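PDB 4M59: pentatricopeptide repeat-containing protein 10, chloroplastic from Zea mays, which binds two similar intergenic RNA elements in chloroplasts, near atpH and psaJ, and acts as a barrier to RNA decay. Local coordinates for residues 510-515 against 532-537; 210-215 against 236-241; 42-47 against 73-78. The protein carries 4 engineered substitutions. All coordinates share one frame; numbering follows the deposited sequence.

Contact 1: 510-515 against 532-537; sequences DGMETA and NSMLSI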
ATOM      1  N   ASP A 510      -4.262  28.308  15.681  1.00 82.63           N
ATOM      2  CA  ASP A 510      -3.222  29.131  15.124  1.00 82.40           C
ATOM      3  C   ASP A 510      -2.198  28.261  14.455  1.00 81.73           C
ATOM      4  O   ASP A 510      -1.811  28.507  13.326  1.00 81.59           O
ATOM      5  CB  ASP A 510      -2.561  29.872  16.261  1.00111.51           C
ATOM      6  CG  ASP A 510      -2.111  28.938  17.350  1.00111.21           C
ATOM      7  OD1 ASP A 510      -2.394  27.731  17.227  1.00110.93           O
ATOM      8  OD2 ASP A 510      -1.491  29.397  18.326  1.00111.23           O
ATOM      9  N   GLY A 511      -1.772  27.223  15.158  1.00 74.33           N
ATOM     10  CA  GLY A 511      -0.646  26.427  14.730  1.00 73.71           C
ATOM     11  C   GLY A 511      -0.971  25.473  13.618  1.00 73.42           C
ATOM     12  O   GLY A 511      -0.083  24.853  13.053  1.00 72.95           O
ATOM     13  N   MET A 512      -2.250  25.343  13.308  1.00 71.86           N
ATOM     14  CA  MET A 512      -2.680  24.486  12.223  1.00 71.63           C
ATOM     15  C   MET A 512      -2.723  25.287  10.943  1.00 71.76           C
ATOM     16  O   MET A 512      -2.269  24.836   9.899  1.00 71.36           O
ATOM     17  CB  MET A 512      -4.059  23.914  12.511  1.00 72.88           C
ATOM     18  CG  MET A 512      -4.090  22.952  13.655  1.00 72.73           C
ATOM     19  SD  MET A 512      -5.731  22.568  14.250  1.00 73.50           S
ATOM     20  CE  MET A 512      -6.354  21.643  12.876  1.00 73.28           C
ATOM     21  N   GLU A 513      -3.266  26.489  11.036  1.00 73.23           N
ATOM     22  CA  GLU A 513      -3.372  27.358   9.886  1.00 73.34           C
ATOM     23  C   GLU A 513      -2.015  27.592   9.275  1.00 72.91           C
ATOM     24  O   GLU A 513      -1.891  27.725   8.074  1.00 72.76           O
ATOM     25  CB  GLU A 513      -4.004  28.680  10.285  1.00 84.01           C
ATOM     26  CG  GLU A 513      -5.422  28.547  10.748  1.00 84.60           C
ATOM     27  CD  GLU A 513      -6.156  29.854  10.717  1.00 85.24           C
ATOM     28  OE1 GLU A 513      -5.680  30.818  11.335  1.00 85.37           O
ATOM     29  OE2 GLU A 513      -7.209  29.924  10.068  1.00 85.59           O
ATOM     30  N   THR A 514      -0.999  27.624  10.116  1.00 64.48           N
ATOM     31  CA  THR A 514       0.357  27.811   9.668  1.00 64.21           C
ATOM     32  C   THR A 514       0.806  26.602   8.889  1.00 63.71           C
ATOM     33  O   THR A 514       1.572  26.706   7.941  1.00 63.55           O
ATOM     34  CB  THR A 514       1.280  27.976  10.855  1.00 64.20           C
ATOM     35  OG1 THR A 514       0.784  29.022  11.685  1.00 64.67           O
ATOM     36  CG2 THR A 514       2.658  28.331  10.408  1.00 64.08           C
ATOM     37  N   ALA A 515       0.321  25.441   9.298  1.00 64.06           N
ATOM     38  CA  ALA A 515       0.743  24.189   8.698  1.00 63.58           C
ATOM     39  C   ALA A 515      -0.011  23.951   7.416  1.00 63.53           C
ATOM     40  O   ALA A 515       0.537  23.490   6.434  1.00 63.25           O
ATOM     41  CB  ALA A 515       0.502  23.062   9.651  1.00 80.33           C
ATOM     42  N   ASN A 532     -10.396  17.758   6.649  1.00 74.40           N
ATOM     43  CA  ASN A 532     -11.419  17.536   7.661  1.00 73.16           C
ATOM     44  C   ASN A 532     -11.104  18.139   9.011  1.00 72.83           C
ATOM     45  O   ASN A 532     -11.941  18.782   9.621  1.00 70.87           O
ATOM     46  CB  ASN A 532     -11.638  16.047   7.849  1.00 74.90           C
ATOM     47  CG  ASN A 532     -12.589  15.480   6.858  1.00 73.99           C
ATOM     48  OD1 ASN A 532     -13.304  16.209   6.183  1.00 72.09           O
ATOM     49  ND2 ASN A 532     -12.629  14.172   6.770  1.00 75.68           N
ATOM     50  N   SER A 533      -9.897  17.896   9.476  1.00 82.48           N
ATOM     51  CA  SER A 533      -9.439  18.442  10.730  1.00 82.26           C
ATOM     52  C   SER A 533      -9.601  19.937  10.706  1.00 79.86           C
ATOM     53  O   SER A 533     -10.051  20.536  11.668  1.00 78.22           O
ATOM     54  CB  SER A 533      -7.978  18.140  10.913  1.00109.99           C
ATOM     55  OG  SER A 533      -7.244  19.289  10.565  1.00109.35           O
ATOM     56  N   MET A 534      -9.227  20.550   9.597  1.00 71.83           N
ATOM     57  CA  MET A 534      -9.383  21.982   9.472  1.00 70.43           C
ATOM     58  C   MET A 534     -10.842  22.338   9.501  1.00 69.05           C
ATOM     59  O   MET A 534     -11.219  23.400   9.955  1.00 68.69           O
ATOM     60  CB  MET A 534      -8.743  22.487   8.192  1.00 72.34           C
ATOM     61  CG  MET A 534      -7.272  22.243   8.129  1.00 74.38           C
ATOM     62  SD  MET A 534      -6.378  23.023   9.455  1.00 74.30           S
ATOM     63  CE  MET A 534      -6.454  24.710   8.918  1.00 72.89           C
ATOM     64  N   LEU A 535     -11.674  21.436   9.024  1.00 85.78           N
ATOM     65  CA  LEU A 535     -13.084  21.728   8.965  1.00 85.23           C
ATOM     66  C   LEU A 535     -13.702  21.654  10.336  1.00 84.66           C
ATOM     67  O   LEU A 535     -14.591  22.420  10.657  1.00 85.19           O
ATOM     68  CB  LEU A 535     -13.784  20.752   8.045  1.00 85.92           C
ATOM     69  CG  LEU A 535     -15.251  21.059   7.826  1.00 86.08           C
ATOM     70  CD1 LEU A 535     -15.351  22.401   7.209  1.00 87.34           C
ATOM     71  CD2 LEU A 535     -15.851  20.027   6.929  1.00 85.91           C
ATOM     72  N   SER A 536     -13.220  20.722  11.145  1.00 67.10           N
ATOM     73  CA  SER A 536     -13.785  20.520  12.464  1.00 66.46           C
ATOM     74  C   SER A 536     -13.296  21.555  13.445  1.00 66.44           C
ATOM     75  O   SER A 536     -14.009  21.931  14.361  1.00 66.45           O
ATOM     76  CB  SER A 536     -13.446  19.137  12.990  1.00 74.12           C
ATOM     77  OG  SER A 536     -13.992  18.954  14.275  1.00 73.39           O
ATOM     78  N   ILE A 537     -12.075  22.023  13.257  1.00 62.51           N
ATOM     79  CA  ILE A 537     -11.547  23.029  14.150  1.00 62.55           C
ATOM     80  C   ILE A 537     -12.227  24.367  13.914  1.00 63.61           C
ATOM     81  O   ILE A 537     -12.514  25.087  14.855  1.00 64.60           O
ATOM     82  CB  ILE A 537     -10.015  23.136  14.057  1.00 60.63           C
ATOM     83  CG1 ILE A 537      -9.486  24.017  15.175  1.00 60.33           C
ATOM     84  CG2 ILE A 537      -9.576  23.671  12.730  1.00 61.25           C
ATOM     85  CD1 ILE A 537      -9.883  23.549  16.532  1.00 59.86           C
TER
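The terminal methyl of Met-512 packs among Ser-533, Met-534 and Ile-537 of helix 532-537. Its closest approach is to Ser-533, with Met-512 CE 3.4 Å from Ser-533 OG. Met-534 SD and Ile-537 CG2 touch the same methyl. Most of the Met-512 chain runs straight outward, then bends at its last torsion (chi3 69°), which turns CE toward them. The two methionines pass alongside each other in opposite directions, so that Met-534 SD also comes within 3.9 Å of Met-512 CB. Met-534 is folded at both chi2 and chi3, and its own methyl, CE, rests 4.2 Å from Glu-513 CA. Further out, Ser-533 OG bonds to Ile-530 O in its own helix, and Glu-513 OE2 is held by Tyr-538 OH. Val-500 of helix 493-504 packs on Ser-533, while Asn-532 and Ser-536 of the second helix touch an adenine base and a sugar of the bound RNA. The segment axes, 11.1 Å apart, run roughly antiparallel at 146°. With no hydrogen bond between the segments, this buried joint relies on van der Waals packing of the two thioether chains, and the one hydroxyl at its centre is already satisfied within its helix.

Contact 2: 210-215 against 236-241; sequences PSVVTY and GEMEQN. Engineered in segment 210-215: Ser-211 (natural residue Cys). With nucleotides of chain D.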
ATOM      1  N   PRO A 210       1.356 -25.857 -29.543  0.68 89.30           N
ATOM      2  CA  PRO A 210       1.130 -24.706 -28.677  0.68 90.38           C
ATOM      3  C   PRO A 210       2.276 -24.496 -27.699  0.68 91.32           C
ATOM      4  O   PRO A 210       3.295 -25.176 -27.753  0.68 91.22           O
ATOM      5  CB  PRO A 210      -0.145 -25.084 -27.932  0.68112.24           C
ATOM      6  CG  PRO A 210      -0.805 -26.058 -28.801  0.68110.86           C
ATOM      7  CD  PRO A 210       0.291 -26.853 -29.404  0.68110.55           C
ATOM      8  N   SER A 211       2.105 -23.542 -26.793  1.00 85.05           N
ATOM      9  CA  SER A 211       3.143 -23.240 -25.817  1.00 85.98           C
ATOM     10  C   SER A 211       2.565 -22.634 -24.545  1.00 86.32           C
ATOM     11  O   SER A 211       1.354 -22.461 -24.420  1.00 85.93           O
ATOM     12  CB  SER A 211       4.181 -22.295 -26.422  1.00 98.39           C
ATOM     13  OG  SER A 211       3.588 -21.447 -27.387  1.00 98.30           O
ATOM     14  N   VAL A 212       3.443 -22.311 -23.601  1.00 62.95           N
ATOM     15  CA  VAL A 212       3.022 -21.718 -22.341  1.00 63.23           C
ATOM     16  C   VAL A 212       2.141 -20.498 -22.582  1.00 63.68           C
ATOM     17  O   VAL A 212       0.960 -20.497 -22.240  1.00 63.17           O
ATOM     18  CB  VAL A 212       4.230 -21.309 -21.481  1.00 71.96           C
ATOM     19  CG1 VAL A 212       4.690 -22.481 -20.628  1.00 71.55           C
ATOM     20  CG2 VAL A 212       5.363 -20.814 -22.365  1.00 72.11           C
ATOM     21  N   VAL A 213       2.724 -19.461 -23.173  1.00 72.98           N
ATOM     22  CA  VAL A 213       1.990 -18.238 -23.469  1.00 73.50           C
ATOM     23  C   VAL A 213       0.641 -18.552 -24.101  1.00 72.72           C
ATOM     24  O   VAL A 213      -0.386 -18.011 -23.695  1.00 72.71           O
ATOM     25  CB  VAL A 213       2.783 -17.321 -24.416  1.00 78.37           C
ATOM     26  CG1 VAL A 213       2.139 -15.945 -24.480  1.00 78.68           C
ATOM     27  CG2 VAL A 213       4.230 -17.218 -23.963  1.00 78.50           C
ATOM     28  N   THR A 214       0.647 -19.429 -25.097  1.00 74.71           N
ATOM     29  CA  THR A 214      -0.580 -19.814 -25.777  1.00 73.87           C
ATOM     30  C   THR A 214      -1.571 -20.425 -24.794  1.00 73.13           C
ATOM     31  O   THR A 214      -2.744 -20.056 -24.768  1.00 72.98           O
ATOM     32  CB  THR A 214      -0.308 -20.819 -26.909  1.00 74.55           C
ATOM     33  OG1 THR A 214       0.509 -20.203 -27.913  1.00 75.24           O
ATOM     34  CG2 THR A 214      -1.612 -21.279 -27.538  1.00 73.53           C
ATOM     35  N   TYR A 215      -1.088 -21.360 -23.983  1.00 68.19           N
ATOM     36  CA  TYR A 215      -1.929 -22.043 -23.009  1.00 67.44           C
ATOM     37  C   TYR A 215      -2.454 -21.083 -21.945  1.00 68.11           C
ATOM     38  O   TYR A 215      -3.538 -21.281 -21.400  1.00 67.67           O
ATOM     39  CB  TYR A 215      -1.158 -23.183 -22.347  1.00 66.92           C
ATOM     40  CG  TYR A 215      -1.244 -24.497 -23.090  1.00 65.77           C
ATOM     41  CD1 TYR A 215      -2.427 -25.223 -23.121  1.00 64.68           C
ATOM     42  CD2 TYR A 215      -0.144 -25.011 -23.760  1.00 65.73           C
ATOM     43  CE1 TYR A 215      -2.510 -26.423 -23.798  1.00 63.53           C
ATOM     44  CE2 TYR A 215      -0.219 -26.209 -24.440  1.00 64.60           C
ATOM     45  CZ  TYR A 215      -1.404 -26.912 -24.456  1.00 63.47           C
ATOM     46  OH  TYR A 215      -1.482 -28.106 -25.132  1.00 62.28           O
ATOM     47  N   GLY A 236      -4.672 -29.202 -17.135  1.00 87.50           N
ATOM     48  CA  GLY A 236      -4.537 -30.608 -17.413  1.00 86.23           C
ATOM     49  C   GLY A 236      -3.786 -30.810 -18.709  1.00 86.12           C
ATOM     50  O   GLY A 236      -2.624 -31.192 -18.697  1.00 86.06           O
ATOM     51  N   GLU A 237      -4.451 -30.523 -19.823  1.00111.68           N
ATOM     52  CA  GLU A 237      -3.904 -30.785 -21.146  1.00111.38           C
ATOM     53  C   GLU A 237      -2.513 -30.192 -21.300  1.00112.36           C
ATOM     54  O   GLU A 237      -1.713 -30.645 -22.110  1.00112.08           O
ATOM     55  CB  GLU A 237      -4.826 -30.224 -22.227  1.00109.29           C
ATOM     56  CG  GLU A 237      -4.407 -30.615 -23.638  1.00108.79           C
ATOM     57  CD  GLU A 237      -4.880 -29.637 -24.690  1.00109.24           C
ATOM     58  OE1 GLU A 237      -4.415 -29.733 -25.843  1.00109.02           O
ATOM     59  OE2 GLU A 237      -5.713 -28.777 -24.366  1.00109.81           O
ATOM     60  N   MET A 238      -2.237 -29.177 -20.499  1.00103.11           N
ATOM     61  CA  MET A 238      -0.962 -28.501 -20.527  1.00104.15           C
ATOM     62  C   MET A 238       0.169 -29.470 -20.266  1.00103.68           C
ATOM     63  O   MET A 238       0.953 -29.779 -21.160  1.00103.60           O
ATOM     64  CB  MET A 238      -0.966 -27.415 -19.465  1.00106.24           C
ATOM     65  CG  MET A 238       0.009 -26.299 -19.680  1.00107.52           C
ATOM     66  SD  MET A 238      -0.494 -24.903 -18.675  1.00108.52           S
ATOM     67  CE  MET A 238       0.753 -23.714 -19.119  1.00109.90           C
ATOM     68  N   GLU A 239       0.251 -29.953 -19.030  1.00132.66           N
ATOM     69  CA  GLU A 239       1.284 -30.906 -18.648  1.00132.20           C
ATOM     70  C   GLU A 239       1.261 -32.121 -19.568  1.00131.01           C
ATOM     71  O   GLU A 239       2.303 -32.563 -20.053  1.00131.05           O
ATOM     72  CB  GLU A 239       1.099 -31.343 -17.193  1.00113.26           C
ATOM     73  N   GLN A 240       0.068 -32.656 -19.804  1.00113.09           N
ATOM     74  CA  GLN A 240      -0.096 -33.807 -20.683  1.00111.97           C
ATOM     75  C   GLN A 240       0.706 -33.612 -21.964  1.00112.43           C
ATOM     76  O   GLN A 240       1.145 -34.577 -22.587  1.00111.89           O
ATOM     77  CB  GLN A 240      -1.572 -34.024 -21.014  1.00101.92           C
ATOM     78  N   ASN A 241       0.893 -32.353 -22.349  1.00133.58           N
ATOM     79  CA  ASN A 241       1.664 -32.022 -23.539  1.00134.12           C
ATOM     80  C   ASN A 241       3.148 -31.893 -23.222  1.00134.95           C
ATOM     81  O   ASN A 241       4.001 -32.134 -24.075  1.00135.21           O
ATOM     82  CB  ASN A 241       1.146 -30.730 -24.172  1.00119.72           C
ATOM     83  CG  ASN A 241      -0.018 -30.970 -25.115  0.15119.30           C
ATOM     84  OD1 ASN A 241      -0.584 -32.062 -25.157  1.00118.86           O
ATOM     85  ND2 ASN A 241      -0.383 -29.945 -25.877  0.28119.45           N
TER
ATOM     86  P     A D   3       3.388  -6.844 -27.364  1.00 64.58           P
ATOM     87  OP1   A D   3       2.627  -5.933 -26.480  1.00 68.51           O
ATOM     88  OP2   A D   3       4.794  -7.191 -27.016  1.00 58.89           O
ATOM     89  O5'   A D   3       2.558  -8.194 -27.514  1.00 54.26           O
ATOM     90  C5'   A D   3       1.163  -8.162 -27.746  1.00 58.26           C
ATOM     91  C4'   A D   3       0.557  -9.537 -27.653  1.00 58.81           C
ATOM     92  O4'   A D   3       1.429 -10.494 -28.306  1.00 62.72           O
ATOM     93  C3'   A D   3       0.379 -10.099 -26.257  1.00 57.69           C
ATOM     94  O3'   A D   3      -0.779  -9.597 -25.612  1.00 64.27           O
ATOM     95  C2'   A D   3       0.341 -11.599 -26.515  1.00 60.29           C
ATOM     96  O2'   A D   3      -0.926 -11.988 -27.014  1.00 60.55           O
ATOM     97  C1'   A D   3       1.369 -11.733 -27.637  1.00 59.09           C
ATOM     98  N9    A D   3       2.710 -12.090 -27.133  1.00 53.40           N
ATOM     99  C8    A D   3       3.630 -11.327 -26.462  1.00 54.42           C
ATOM    100  N7    A D   3       4.722 -11.980 -26.147  1.00 57.94           N
ATOM    101  C5    A D   3       4.505 -13.263 -26.629  1.00 63.96           C
ATOM    102  C6    A D   3       5.282 -14.436 -26.619  1.00 64.28           C
ATOM    103  N6    A D   3       6.496 -14.522 -26.077  1.00 82.05           N
ATOM    104  N1    A D   3       4.764 -15.540 -27.189  1.00 58.89           N
ATOM    105  C2    A D   3       3.547 -15.466 -27.737  1.00 62.09           C
ATOM    106  N3    A D   3       2.720 -14.424 -27.812  1.00 56.48           N
ATOM    107  C4    A D   3       3.261 -13.347 -27.227  1.00 63.49           C
ATOM    108  P     U D   4      -0.852  -9.526 -24.008  1.00 49.96           P
ATOM    109  OP1   U D   4      -2.053  -8.748 -23.615  1.00 61.76           O
ATOM    110  OP2   U D   4       0.473  -9.083 -23.506  1.00 66.19           O
ATOM    111  O5'   U D   4      -1.062 -11.040 -23.577  1.00 55.36           O
ATOM    112  C5'   U D   4      -2.338 -11.650 -23.657  1.00 51.87           C
ATOM    113  C4'   U D   4      -2.414 -12.888 -22.799  1.00 66.92           C
ATOM    114  O4'   U D   4      -1.324 -13.777 -23.169  1.00 62.16           O
ATOM    115  C3'   U D   4      -2.240 -12.695 -21.297  1.00 61.38           C
ATOM    116  O3'   U D   4      -3.440 -12.319 -20.642  1.00 62.44           O
ATOM    117  C2'   U D   4      -1.713 -14.048 -20.842  1.00 67.57           C
ATOM    118  O2'   U D   4      -2.772 -14.988 -20.747  1.00 62.26           O
ATOM    119  C1'   U D   4      -0.830 -14.442 -22.024  1.00 63.70           C
ATOM    120  N1    U D   4       0.590 -14.064 -21.818  1.00 75.09           N
ATOM    121  C2    U D   4       1.378 -14.924 -21.081  1.00 71.46           C
ATOM    122  O2    U D   4       0.955 -15.954 -20.596  1.00 71.18           O
ATOM    123  N3    U D   4       2.684 -14.537 -20.913  1.00 78.65           N
ATOM    124  C4    U D   4       3.276 -13.398 -21.407  1.00 81.63           C
ATOM    125  O4    U D   4       4.465 -13.187 -21.172  1.00 91.09           O
ATOM    126  C5    U D   4       2.399 -12.558 -22.169  1.00 76.22           C
ATOM    127  C6    U D   4       1.121 -12.912 -22.346  1.00 73.79           C
TER
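A backbone CH sits over the Tyr-215 ring: Met-238 CA lies 4.3 Å from the ring centroid, only 15° off the normal and displaced toward the rim, a CH-pi contact. Met-238 CG lies over the same face, and the side chain slides past the tyrosine in the opposite direction. Its extended chain, with CG trans to the backbone N (chi1 -157°), carries SD obliquely beside the ring, 5.2 Å from the centroid, in a Met-aromatic contact, and brings CE to 3.8 Å from Tyr-215 CB. Val-212 CG1 adds a looser apolar touch on the same methyl. The phenol end reaches two polar side chains. Tyr-215 OH gives a weak hydrogen bond to Glu-237 OE1 at 3.4 Å, the carboxylate standing nearly perpendicular to the ring (84°). That oxygen has a stronger partner in Lys-204 of helix 193-204, whose salt bridge probably fixes the acceptor. Asn-241 ND2 approaches the ring edge in plane, but it is modelled too close to the hydroxyl for its position to be trusted. Tyr-215 N bonds to Ser-211 O at 2.7 Å in the first helical turn; Ser-211, an engineered residue replacing cysteine, occupies the N-cap position without a side-chain capping bond. Val-213 points away from this interface, its CG1 3.6 Å from both C2 of A3 and N1 of U4 of chain D. A valine at the start of the first helix, touching two successive nucleotides, with that helix packed on its partner through Tyr-215, is how a pentatricopeptide repeat hairpin meets RNA, here predicted repeat 5.

Contact 3: 42-47 against 73-78; sequences LLKALE and LEMVVR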
ATOM      1  N   LEU A  42      23.895  11.516 -39.899  1.00 95.46           N
ATOM      2  CA  LEU A  42      23.926  12.216 -38.622  1.00 95.87           C
ATOM      3  C   LEU A  42      23.038  11.508 -37.612  1.00 95.14           C
ATOM      4  O   LEU A  42      23.383  11.393 -36.438  1.00 95.89           O
ATOM      5  CB  LEU A  42      23.471  13.664 -38.797  1.00 90.72           C
ATOM      6  CG  LEU A  42      24.381  14.574 -39.619  1.00 91.59           C
ATOM      7  CD1 LEU A  42      23.918  16.021 -39.521  1.00 91.69           C
ATOM      8  CD2 LEU A  42      25.823  14.439 -39.161  1.00 92.96           C
ATOM      9  N   LEU A  43      21.888  11.038 -38.085  1.00 91.74           N
ATOM     10  CA  LEU A  43      20.938  10.336 -37.232  1.00 90.67           C
ATOM     11  C   LEU A  43      21.557   9.076 -36.637  1.00 91.95           C
ATOM     12  O   LEU A  43      21.454   8.830 -35.435  1.00 92.31           O
ATOM     13  CB  LEU A  43      19.675   9.985 -38.016  1.00 92.63           C
ATOM     14  CG  LEU A  43      18.910  11.163 -38.625  1.00 91.42           C
ATOM     15  CD1 LEU A  43      17.452  10.790 -38.841  1.00 88.60           C
ATOM     16  CD2 LEU A  43      19.027  12.394 -37.742  1.00 92.73           C
ATOM     17  N   LYS A  44      22.181   8.284 -37.501  0.93 98.40           N
ATOM     18  CA  LYS A  44      22.821   7.042 -37.091  0.93100.00           C
ATOM     19  C   LYS A  44      23.907   7.320 -36.066  0.93101.65           C
ATOM     20  O   LYS A  44      24.111   6.533 -35.140  0.93102.57           O
ATOM     21  CB  LYS A  44      23.410   6.317 -38.300  0.93117.89           C
ATOM     22  CG  LYS A  44      24.008   4.956 -37.980  0.93119.56           C
ATOM     23  CD  LYS A  44      23.734   3.955 -39.093  0.93119.00           C
ATOM     24  CE  LYS A  44      24.653   2.752 -38.991  0.93120.82           C
ATOM     25  NZ  LYS A  44      24.113   1.575 -39.723  0.93120.06           N
ATOM     26  N   ALA A  45      24.603   8.440 -36.230  1.00 84.87           N
ATOM     27  CA  ALA A  45      25.641   8.807 -35.284  1.00 85.93           C
ATOM     28  C   ALA A  45      25.075   9.278 -33.964  1.00 85.37           C
ATOM     29  O   ALA A  45      25.606   8.960 -32.910  0.48 85.93           O
ATOM     30  CB  ALA A  45      26.538   9.872 -35.869  0.49 85.24           C
ATOM     31  N   LEU A  46      24.004  10.051 -34.012  1.00103.04           N
ATOM     32  CA  LEU A  46      23.443  10.585 -32.789  1.00102.60           C
ATOM     33  C   LEU A  46      22.886   9.476 -31.915  1.00102.41           C
ATOM     34  O   LEU A  46      22.856   9.604 -30.704  1.00102.45           O
ATOM     35  CB  LEU A  46      22.370  11.610 -33.104  1.00 93.45           C
ATOM     36  CG  LEU A  46      22.869  12.889 -33.773  1.00 93.86           C
ATOM     37  CD1 LEU A  46      21.743  13.623 -34.451  1.00 92.95           C
ATOM     38  CD2 LEU A  46      23.508  13.784 -32.758  1.00 94.53           C
ATOM     39  N   GLU A  47      22.445   8.388 -32.542  0.72118.19           N
ATOM     40  CA  GLU A  47      21.891   7.256 -31.814  0.97118.11           C
ATOM     41  C   GLU A  47      22.994   6.364 -31.257  1.00119.89           C
ATOM     42  O   GLU A  47      22.796   5.655 -30.270  0.86120.11           O
ATOM     43  CB  GLU A  47      20.963   6.441 -32.716  1.00128.08           C
ATOM     44  CG  GLU A  47      19.684   7.167 -33.109  1.00125.33           C
ATOM     45  CD  GLU A  47      18.808   6.343 -34.032  1.00123.53           C
ATOM     46  OE1 GLU A  47      19.041   5.122 -34.142  1.00124.80           O
ATOM     47  OE2 GLU A  47      17.884   6.919 -34.646  1.00120.94           O
ATOM     48  N   LEU A  73      13.573   9.064 -41.479  1.00 60.38           N
ATOM     49  CA  LEU A  73      12.497   8.864 -40.534  1.00 58.29           C
ATOM     50  C   LEU A  73      12.499   7.440 -40.043  1.00 56.79           C
ATOM     51  O   LEU A  73      12.366   7.182 -38.859  1.00 56.65           O
ATOM     52  CB  LEU A  73      11.159   9.176 -41.189  1.00 61.39           C
ATOM     53  CG  LEU A  73       9.920   8.952 -40.325  1.00 59.44           C
ATOM     54  CD1 LEU A  73       9.876   9.921 -39.173  1.00 61.56           C
ATOM     55  CD2 LEU A  73       8.678   9.082 -41.153  1.00 58.87           C
ATOM     56  N   GLU A  74      12.665   6.516 -40.970  1.00 67.34           N
ATOM     57  CA  GLU A  74      12.705   5.115 -40.641  1.00 66.75           C
ATOM     58  C   GLU A  74      13.814   4.826 -39.654  1.00 70.83           C
ATOM     59  O   GLU A  74      13.721   3.902 -38.873  1.00 71.27           O
ATOM     60  CB  GLU A  74      12.921   4.300 -41.908  1.00 64.70           C
ATOM     61  CG  GLU A  74      11.764   4.348 -42.874  1.00 61.28           C
ATOM     62  CD  GLU A  74      12.100   3.722 -44.196  1.00 61.21           C
ATOM     63  OE1 GLU A  74      13.189   3.150 -44.312  1.00 63.51           O
ATOM     64  OE2 GLU A  74      11.274   3.804 -45.121  1.00 59.29           O
ATOM     65  N   MET A  75      14.874   5.621 -39.718  1.00 72.98           N
ATOM     66  CA  MET A  75      16.049   5.402 -38.884  1.00 76.80           C
ATOM     67  C   MET A  75      15.827   5.876 -37.455  1.00 76.81           C
ATOM     68  O   MET A  75      16.392   5.326 -36.513  1.00 78.98           O
ATOM     69  CB  MET A  75      17.264   6.112 -39.483  1.00 83.13           C
ATOM     70  CG  MET A  75      18.468   5.210 -39.687  1.00 85.84           C
ATOM     71  SD  MET A  75      19.655   5.324 -38.337  1.00 89.40           S
ATOM     72  CE  MET A  75      20.841   4.077 -38.826  1.00 91.96           C
ATOM     73  N   VAL A  76      15.003   6.904 -37.301  1.00 61.98           N
ATOM     74  CA  VAL A  76      14.730   7.465 -36.000  1.00 61.65           C
ATOM     75  C   VAL A  76      13.691   6.618 -35.293  1.00 58.72           C
ATOM     76  O   VAL A  76      13.752   6.409 -34.094  1.00 59.02           O
ATOM     77  CB  VAL A  76      14.273   8.904 -36.132  1.00 59.72           C
ATOM     78  CG1 VAL A  76      13.709   9.395 -34.852  1.00 59.07           C
ATOM     79  CG2 VAL A  76      15.426   9.761 -36.528  1.00 63.01           C
ATOM     80  N   VAL A  77      12.756   6.102 -36.072  1.00 67.05           N
ATOM     81  CA  VAL A  77      11.688   5.271 -35.559  1.00 63.92           C
ATOM     82  C   VAL A  77      12.175   3.954 -34.973  1.00 66.08           C
ATOM     83  O   VAL A  77      11.646   3.484 -33.979  1.00 64.70           O
ATOM     84  CB  VAL A  77      10.653   5.011 -36.645  1.00 62.26           C
ATOM     85  CG1 VAL A  77       9.672   3.982 -36.208  1.00 59.45           C
ATOM     86  CG2 VAL A  77       9.933   6.280 -36.981  1.00 61.04           C
ATOM     87  N   ARG A  78      13.179   3.351 -35.603  1.00 64.73           N
ATOM     88  CA  ARG A  78      13.712   2.082 -35.122  1.00 67.97           C
ATOM     89  C   ARG A  78      14.261   2.236 -33.707  1.00 69.85           C
ATOM     90  O   ARG A  78      14.107   1.350 -32.869  1.00 70.54           O
ATOM     91  CB  ARG A  78      14.810   1.565 -36.055  1.00 76.23           C
ATOM     92  CG  ARG A  78      15.662   0.462 -35.457  1.00 80.89           C
ATOM     93  CD  ARG A  78      15.738  -0.738 -36.388  1.00 81.94           C
ATOM     94  NE  ARG A  78      17.118  -1.118 -36.678  1.00 85.90           N
ATOM     95  CZ  ARG A  78      17.745  -0.840 -37.816  1.00 85.23           C
ATOM     96  NH1 ARG A  78      17.116  -0.182 -38.779  1.00 81.31           N
ATOM     97  NH2 ARG A  78      19.000  -1.225 -37.993  1.00 88.05           N
TER
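Leu-43 and Val-76 supply the apolar centre of this contact, where two short helical segments run almost parallel, 14° apart, with axes separated by 9.7 Å. Leu-43 CD1 and Val-76 CG2 meet methyl to methyl at 3.2 Å, a tight fit. Leu-59 of helix 52-65 packs on Val-76 and Ala-72 on Leu-43, extending this patch beyond the two segments. Beside it, Met-75 lies across the base of Lys-44, its SD 3.8 Å from Lys-44 CA; the thioether thus packs on the aliphatic part of the lysine. The exact place of the Met-75 methyl is doubtful, as it is modelled too close to the lysine chain.

Glu-47 brings the one carboxylate of the contact, without a hydrogen bond across the segments. Its extended chain spans the gap and sets OE2 3.5 Å from Val-76 CA. The same oxygen stands 2.9 Å from Met-75 O, and both are acceptors. Glu-47 also touches Ala-79 and Arg-82 further along helix 70-82. An alanine here is likely to open a gap beside Val-76 and leave Arg-82 without the acidic side chain now packed against it. The near-parallel segments 42-47 and 73-78, with helix 52-65 between them in sequence and packed against both, are consistent with alpha-solenoid stacking at the N-terminal end of the superhelix, where helix 39-47 packs on predicted repeat 1.

In the fold
From the N terminus, contact 3 comes first: it closes a loop of 25 residues that includes helix 52-65 and joins helix 39-47 to helix 70-82 of predicted repeat 1. Contact 2 follows, bringing together the two helices of predicted repeat 5 across 20 residues. Contact 1 comes last, spanning 16 residues to link helix 509-519 of predicted repeat 13 with helix 528-539 of predicted repeat 14. The three loops lie in series; none nests or crosses. Their centres are about 41 Å apart for contacts 2 and 3 and 61 Å for contacts 1 and 2, which flank the centre of the chain. Each is therefore a local joint in an elongated repeat superhelix.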